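Local coordinates for tungstate ABC transporter, periplasmic tungstate-binding protein (Geobacter sulfurreducens, PDB 3LR1) that probably captures tungstate in the periplasm and hands it to the membrane components of an ABC transporter for uptake, at residues T15-L20 and R172-A177; D56-H61 and G200-N205; V87-K92 and T183-L188. All coordinates share one frame; numbering follows the deposited sequence.

Interaction 1 of 3, residues T15-L20 and R172-A177; sequences TQDSGL and RGTYNA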
# COMPACT_ATOMS: atom_id res chain seq x y z
N THR A 15 3.71 1.58 -2.36
CA THR A 15 4.65 1.38 -1.22
C THR A 15 6.06 2.04 -1.49
O THR A 15 6.72 2.59 -0.63
CB THR A 15 4.69 -0.14 -0.99
OG1 THR A 15 3.32 -0.61 -0.87
CG2 THR A 15 5.50 -0.53 0.24
N GLN A 16 6.51 2.04 -2.74
CA GLN A 16 7.78 2.70 -3.03
C GLN A 16 7.66 4.19 -2.78
O GLN A 16 8.58 4.83 -2.24
CB GLN A 16 8.15 2.41 -4.49
CG GLN A 16 9.48 2.88 -4.93
CD GLN A 16 9.66 2.61 -6.39
OE1 GLN A 16 8.76 2.88 -7.22
NE2 GLN A 16 10.81 2.11 -6.73
N ASP A 17 6.51 4.76 -3.19
CA ASP A 17 6.29 6.22 -3.09
C ASP A 17 6.36 6.72 -1.65
O ASP A 17 6.79 7.83 -1.37
CB ASP A 17 4.92 6.65 -3.73
CG ASP A 17 4.94 6.63 -5.26
OD1 ASP A 17 6.08 6.62 -5.84
OD2 ASP A 17 3.80 6.65 -5.86
N SER A 18 5.96 5.88 -0.71
CA SER A 18 5.97 6.30 0.65
C SER A 18 7.36 6.61 1.13
O SER A 18 7.53 7.42 2.03
CB SER A 18 5.28 5.24 1.49
OG SER A 18 5.80 5.28 2.76
N GLY A 19 8.39 5.99 0.52
CA GLY A 19 9.79 6.27 0.97
C GLY A 19 10.32 5.44 2.15
O GLY A 19 11.51 5.54 2.55
N LEU A 20 9.47 4.61 2.72
CA LEU A 20 9.88 3.78 3.85
C LEU A 20 11.09 2.93 3.53
O LEU A 20 12.03 2.83 4.36
CB LEU A 20 8.75 2.85 4.28
CG LEU A 20 9.01 1.76 5.33
CD1 LEU A 20 9.47 2.36 6.60
CD2 LEU A 20 7.77 0.92 5.57
N ARG A 172 -1.52 7.38 3.91
CA ARG A 172 -0.87 8.61 4.33
C ARG A 172 0.52 8.65 3.80
O ARG A 172 1.04 9.72 3.46
CB ARG A 172 -0.82 8.67 5.83
CG ARG A 172 -0.36 9.97 6.39
CD ARG A 172 -0.07 9.77 7.92
NE ARG A 172 -1.30 9.46 8.67
CZ ARG A 172 -2.13 10.38 9.16
NH1 ARG A 172 -1.88 11.69 9.02
NH2 ARG A 172 -3.20 10.01 9.84
N GLY A 173 1.14 7.48 3.71
CA GLY A 173 2.54 7.45 3.27
C GLY A 173 2.70 8.07 1.91
O GLY A 173 3.56 8.94 1.70
N THR A 174 1.91 7.64 0.94
CA THR A 174 1.99 8.19 -0.40
C THR A 174 1.63 9.71 -0.45
O THR A 174 2.26 10.52 -1.08
CB THR A 174 1.03 7.48 -1.41
OG1 THR A 174 1.16 6.04 -1.40
CG2 THR A 174 1.30 8.03 -2.84
N TYR A 175 0.55 10.07 0.22
CA TYR A 175 0.20 11.48 0.37
C TYR A 175 1.36 12.35 0.93
O TYR A 175 1.65 13.42 0.37
CB TYR A 175 -1.02 11.59 1.25
CG TYR A 175 -1.31 13.09 1.50
CD1 TYR A 175 -1.82 13.90 0.52
CD2 TYR A 175 -0.93 13.69 2.68
CE1 TYR A 175 -2.02 15.23 0.74
CE2 TYR A 175 -1.10 15.01 2.89
CZ TYR A 175 -1.65 15.77 1.94
OH TYR A 175 -1.83 17.09 2.18
N ASN A 176 1.95 11.93 2.06
CA ASN A 176 3.05 12.64 2.71
C ASN A 176 4.16 12.83 1.70
O ASN A 176 4.78 13.87 1.67
CB ASN A 176 3.60 11.89 3.92
CG ASN A 176 2.75 12.00 5.17
OD1 ASN A 176 1.83 12.83 5.29
ND2 ASN A 176 3.12 11.17 6.19
N ALA A 177 4.41 11.83 0.86
CA ALA A 177 5.47 11.94 -0.16
C ALA A 177 5.08 12.90 -1.30
O ALA A 177 5.95 13.53 -1.90
CB ALA A 177 5.85 10.54 -0.73
O HOH W 1 5.96 9.27 3.11
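Asp17, Ser18 and Thr174 bury the most surface where the last turn of helix 13-18 meets the first turns of helix 172-178. Asp17 lays its CB against Thr174 CG2 at 4.0 Å, with OD2 only slightly farther from the same methyl, so aliphatic carbon rather than charge makes this touch. The Thr174 methyl stands opposite its own amide nitrogen (chi1 -51°, measured to OG1). This leaves the hydroxyl on the amide side of the residue, where OG1 is hydrogen-bonded to Asp171 OD1 and only weakly to Ser14 O. The Thr174 side chain is about 7 Å from a bound tungsten ion, so this helix-to-helix junction is probably close to the tungstate site.

Ser18 lies over Gly173, the two CA atoms 4.5 Å apart. With no side chain on the glycine, Ser18 CB can settle 3.9 Å from Gly173 CA, and OG lies equally near that carbon, although its polar partner is Tyr83 OH. Water 1 joins the two backbones here, donating to Ser18 O at 2.7 Å and to Gly173 O at 2.8 Å. Each carbonyl has a second donor: Tyr236 OH for Ser18 O, and the helical Ala177 N for Gly173 O. These bonds satisfy the backbone oxygens on both sides of the junction. One turn farther on, Ala177 CB is modelled 2.9 Å from Asp17 O, so close that the detail is doubtful.

Just past the contact Gly19 takes a positive phi, and the chain leaves the helix to start helix 20-32. Helix 154-164 packs on Thr174 through Met154 and Ile158, while strand 78-90 lies beside both segments, Tyr83 meeting Leu20 and Val89 meeting Tyr175.

Interaction 2 of 3, residues D56-H61 and G200-N205; sequences DVVFVH and GIMAVN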
# COMPACT_ATOMS: atom_id res chain seq x y z
N ASP A 56 12.38 -12.99 -4.62
CA ASP A 56 12.59 -13.85 -3.43
C ASP A 56 11.62 -13.53 -2.25
O ASP A 56 11.38 -14.36 -1.37
CB ASP A 56 14.04 -13.64 -2.98
CG ASP A 56 15.04 -13.80 -4.11
OD1 ASP A 56 15.15 -14.96 -4.62
OD2 ASP A 56 15.74 -12.79 -4.44
N VAL A 57 11.12 -12.29 -2.24
CA VAL A 57 10.22 -11.79 -1.21
C VAL A 57 9.13 -10.95 -1.83
O VAL A 57 9.38 -10.25 -2.82
CB VAL A 57 11.03 -10.92 -0.22
CG1 VAL A 57 10.14 -10.38 0.89
CG2 VAL A 57 12.06 -11.70 0.42
N VAL A 58 7.92 -11.02 -1.27
CA VAL A 58 6.82 -10.21 -1.70
C VAL A 58 6.38 -9.38 -0.53
O VAL A 58 6.17 -9.93 0.55
CB VAL A 58 5.64 -11.09 -2.27
CG1 VAL A 58 4.45 -10.26 -2.62
CG2 VAL A 58 6.11 -11.89 -3.49
N PHE A 59 6.16 -8.08 -0.75
CA PHE A 59 5.74 -7.16 0.34
C PHE A 59 4.59 -6.28 -0.17
O PHE A 59 4.79 -5.34 -0.96
CB PHE A 59 6.93 -6.32 0.78
CG PHE A 59 6.62 -5.30 1.85
CD1 PHE A 59 6.08 -5.66 3.03
CD2 PHE A 59 6.90 -4.00 1.65
CE1 PHE A 59 5.87 -4.73 4.06
CE2 PHE A 59 6.69 -3.04 2.67
CZ PHE A 59 6.16 -3.44 3.86
N VAL A 60 3.39 -6.59 0.27
CA VAL A 60 2.19 -5.97 -0.29
C VAL A 60 1.16 -5.77 0.79
O VAL A 60 1.22 -6.37 1.84
CB VAL A 60 1.56 -6.79 -1.42
CG1 VAL A 60 2.50 -6.84 -2.69
CG2 VAL A 60 1.15 -8.17 -0.95
N HIS A 61 0.18 -4.95 0.52
CA HIS A 61 -0.95 -4.76 1.43
C HIS A 61 -2.15 -5.19 0.59
O HIS A 61 -2.69 -4.41 -0.14
CB HIS A 61 -1.10 -3.28 1.95
CG HIS A 61 -2.31 -3.09 2.81
ND1 HIS A 61 -2.65 -3.98 3.81
CD2 HIS A 61 -3.32 -2.20 2.76
CE1 HIS A 61 -3.80 -3.63 4.35
NE2 HIS A 61 -4.23 -2.55 3.73
N GLY A 200 1.62 -7.42 4.44
CA GLY A 200 2.25 -8.73 4.54
C GLY A 200 3.60 -8.83 3.81
O GLY A 200 3.75 -8.35 2.70
N ILE A 201 4.57 -9.43 4.49
CA ILE A 201 5.88 -9.71 3.94
C ILE A 201 6.02 -11.24 3.95
O ILE A 201 5.69 -11.87 4.96
CB ILE A 201 7.04 -8.95 4.67
CG1 ILE A 201 8.30 -9.03 3.81
CG2 ILE A 201 7.27 -9.44 6.13
CD1 ILE A 201 9.44 -8.05 4.24
N MSE A 202 6.42 -11.82 2.82
CA MSE A 202 6.37 -13.29 2.61
C MSE A 202 7.58 -13.69 1.80
O MSE A 202 8.01 -12.94 0.92
CB MSE A 202 5.11 -13.72 1.84
CG MSE A 202 3.85 -13.28 2.42
SE MSE A 202 2.39 -13.53 1.19
CE MSE A 202 2.53 -12.19 -0.18
N ALA A 203 8.12 -14.86 2.09
CA ALA A 203 9.21 -15.46 1.35
C ALA A 203 8.61 -16.36 0.28
O ALA A 203 7.61 -17.09 0.53
CB ALA A 203 10.14 -16.23 2.29
N VAL A 204 9.20 -16.30 -0.93
CA VAL A 204 8.85 -17.15 -2.05
C VAL A 204 9.37 -18.55 -1.70
O VAL A 204 10.52 -18.72 -1.23
CB VAL A 204 9.45 -16.65 -3.36
CG1 VAL A 204 9.19 -17.65 -4.49
CG2 VAL A 204 8.82 -15.29 -3.72
N ASN A 205 8.51 -19.54 -1.89
CA ASN A 205 8.77 -20.91 -1.39
C ASN A 205 9.84 -21.65 -2.19
O ASN A 205 9.64 -21.95 -3.35
CB ASN A 205 7.46 -21.68 -1.42
CG ASN A 205 7.54 -23.00 -0.78
OD1 ASN A 205 8.61 -23.43 -0.36
ND2 ASN A 205 6.43 -23.71 -0.74
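Met202 O, of a selenomethionine, is approached by three groups of strand 57-60: Val58 N donates to it at 2.9 Å in the carbonyl plane, Val57 CA makes a CA-H...O contact at 3.3 Å, and Val57 CG1 lies equally near. Val58 returns a bond through its own carbonyl, accepting Met202 N at a more bent angle of 143°, which makes this a hydrogen-bonded antiparallel pair. The next such pair is Val60 with Gly200, where Gly200 N reaches Val60 O at 2.8 Å. At the other end Val204 N donates almost straight (177°) to Asp56 O, yet from well above that carbonyl's plane.

Two faces pack separately. On one, Val57 CG1 meets Ile201 CG1 at 3.7 Å, and Phe59 CD1 meets Ile201 CB at 3.8 Å. On the other, the Met202 chain bends at its last torsion (chi3 -74°) and swings CE back to 3.7 Å from Val58 CG1, with Val60 CG2 more distant.

This is an antiparallel ladder inside the mixed sheet: strand 6-12 runs parallel on the far edge of strand 57-60, bonding Val57 and Phe59 through Ser10. Helix 214-224 covers the Val57 and Ile201 face, and Phe69 of helix 63-71 packs on Val58 and Met202.

Interaction 3 of 3, residues V87-K92 and T183-L188; sequences VIVGPK and TDLVIL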
# COMPACT_ATOMS: atom_id res chain seq x y z
N VAL A 87 -6.27 7.92 4.96
CA VAL A 87 -6.87 9.23 5.17
C VAL A 87 -7.73 9.63 3.94
O VAL A 87 -7.62 9.05 2.86
CB VAL A 87 -5.75 10.33 5.44
CG1 VAL A 87 -4.88 10.07 6.76
CG2 VAL A 87 -4.82 10.46 4.26
N ILE A 88 -8.62 10.61 4.11
CA ILE A 88 -9.36 11.15 3.00
C ILE A 88 -8.81 12.57 2.77
O ILE A 88 -8.77 13.43 3.68
CB ILE A 88 -10.92 11.14 3.18
CG1 ILE A 88 -11.42 9.72 3.57
CG2 ILE A 88 -11.64 11.70 1.86
CD1 ILE A 88 -12.85 9.57 4.05
N VAL A 89 -8.36 12.79 1.54
CA VAL A 89 -7.88 14.05 1.11
C VAL A 89 -8.85 14.67 0.09
O VAL A 89 -9.63 13.99 -0.57
CB VAL A 89 -6.43 13.98 0.49
CG1 VAL A 89 -5.34 13.53 1.56
CG2 VAL A 89 -6.39 13.17 -0.79
N GLY A 90 -8.76 15.97 -0.01
CA GLY A 90 -9.60 16.71 -0.91
C GLY A 90 -9.22 18.19 -0.95
O GLY A 90 -8.29 18.61 -0.29
N PRO A 91 -9.94 18.99 -1.71
CA PRO A 91 -9.65 20.41 -1.82
C PRO A 91 -9.67 21.17 -0.51
O PRO A 91 -10.46 20.87 0.31
CB PRO A 91 -10.76 20.90 -2.72
CG PRO A 91 -11.71 19.87 -2.75
CD PRO A 91 -11.06 18.61 -2.54
N LYS A 92 -8.80 22.14 -0.33
CA LYS A 92 -8.66 22.73 0.98
C LYS A 92 -9.88 23.48 1.50
O LYS A 92 -9.95 23.80 2.65
CB LYS A 92 -7.41 23.57 1.08
CG LYS A 92 -7.46 24.94 0.50
CD LYS A 92 -6.22 25.62 0.90
CE LYS A 92 -5.95 26.88 0.14
NZ LYS A 92 -5.48 27.89 1.11
N THR A 183 0.68 17.75 -5.02
CA THR A 183 -0.76 18.03 -4.82
C THR A 183 -0.87 19.28 -4.04
O THR A 183 0.02 19.58 -3.25
CB THR A 183 -1.55 17.21 -3.74
OG1 THR A 183 -0.74 16.37 -2.88
CG2 THR A 183 -2.78 16.67 -4.24
N ASP A 184 -2.05 19.91 -4.10
CA ASP A 184 -2.46 20.95 -3.14
C ASP A 184 -3.65 20.46 -2.29
O ASP A 184 -4.20 21.23 -1.53
CB ASP A 184 -2.83 22.28 -3.86
CG ASP A 184 -3.95 22.12 -4.88
OD1 ASP A 184 -4.41 20.99 -5.09
OD2 ASP A 184 -4.40 23.12 -5.48
N LEU A 185 -4.07 19.19 -2.43
CA LEU A 185 -5.08 18.57 -1.58
C LEU A 185 -4.54 18.45 -0.15
O LEU A 185 -3.33 18.34 0.07
CB LEU A 185 -5.51 17.19 -2.10
CG LEU A 185 -6.02 17.11 -3.55
CD1 LEU A 185 -6.35 15.71 -4.02
CD2 LEU A 185 -7.17 18.06 -3.77
N VAL A 186 -5.45 18.47 0.81
CA VAL A 186 -5.10 18.42 2.19
C VAL A 186 -5.87 17.27 2.81
O VAL A 186 -6.92 16.87 2.30
CB VAL A 186 -5.46 19.73 2.91
CG1 VAL A 186 -4.64 20.93 2.38
CG2 VAL A 186 -6.93 20.00 2.80
N ILE A 187 -5.38 16.77 3.95
CA ILE A 187 -6.09 15.77 4.73
C ILE A 187 -7.32 16.43 5.37
O ILE A 187 -7.22 17.36 6.20
CB ILE A 187 -5.16 15.11 5.84
CG1 ILE A 187 -3.90 14.46 5.24
CG2 ILE A 187 -5.90 14.12 6.72
CD1 ILE A 187 -2.89 14.04 6.33
N LEU A 188 -8.49 15.91 5.01
CA LEU A 188 -9.76 16.39 5.58
C LEU A 188 -10.36 15.40 6.56
O LEU A 188 -11.12 15.78 7.45
CB LEU A 188 -10.72 16.71 4.45
CG LEU A 188 -10.24 17.89 3.60
CD1 LEU A 188 -10.95 17.82 2.24
CD2 LEU A 188 -10.50 19.26 4.29
O HOH W 2 -7.02 22.27 -2.13
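Three backbone hydrogen bonds tie the end of strand 78-90 to the start of strand 186-190. Leu188 N donates to Ile88 O at 2.8 Å, arriving nearly along the C=O axis. Gly90 and Val186 exchange the other two as a hydrogen-bonded antiparallel pair; Val186 N reaches Gly90 O at 3.0 Å, and both donors are tilted from the carbonyl planes by a little under 20°. Weaker CA-H...O contacts fill in between: Val89 CA lies 3.2 Å from Val186 O, and Leu185 CA 3.5 Å from Gly90 O. The short segments lie at 122° between their N-to-C directions, far from an ideal antiparallel pair, and the ladder holds just two bridges.

Apolar contacts flank it. Around the non-hydrogen-bonded pair Val89 and Ile187, the two CG1 atoms meet at 4.1 Å, each branch opposite its own carbonyl carbon. Val87 CB touches Ile187 CG2, while Val89 CG2 faces Leu185 CD1, those two side chains crossing at about a right angle. The Leu185 side chain lies beside the Pro91 ring, pointing the same way, with CD2 nearest. Leu188 turns CD1 back to 3.6 Å from Gly90 CA, on the side of the sheet where Val186 lies and where the glycine carries no side chain, and Val186 CG2 rests 3.7 Å from Lys92 CA.

Strand 167-171 adjoins strand 78-90 through backbone bonds of Val87 and Val89; Tyr175 and Arg172 of helix 172-178 pack on Ile187, and Ala161 of helix 154-164 packs on Leu185.

In the fold
Interaction 1 stands between the others. Thr15 CG2 packs 3.7 Å from Phe59 CE2 of interaction 2, and Tyr175 OH, 2.9 Å from Leu185 O, probably hydrogen-bonds to interaction 3, while Tyr175 CD1 touches Val89 CG1. Interactions 2 and 3 lie on opposite sides of the chain's centre, their centres 31 Å apart, but strands 78-90 and 197-204 are neighbours in one sheet. The side chains of Thr174 and Val60 each come within about 7 Å of bound tungsten, and Val87 within about 13 Å. This is consistent with a periplasmic binding protein whose ligand sits between two lobes, with interactions 2 and 3 probably in different lobes.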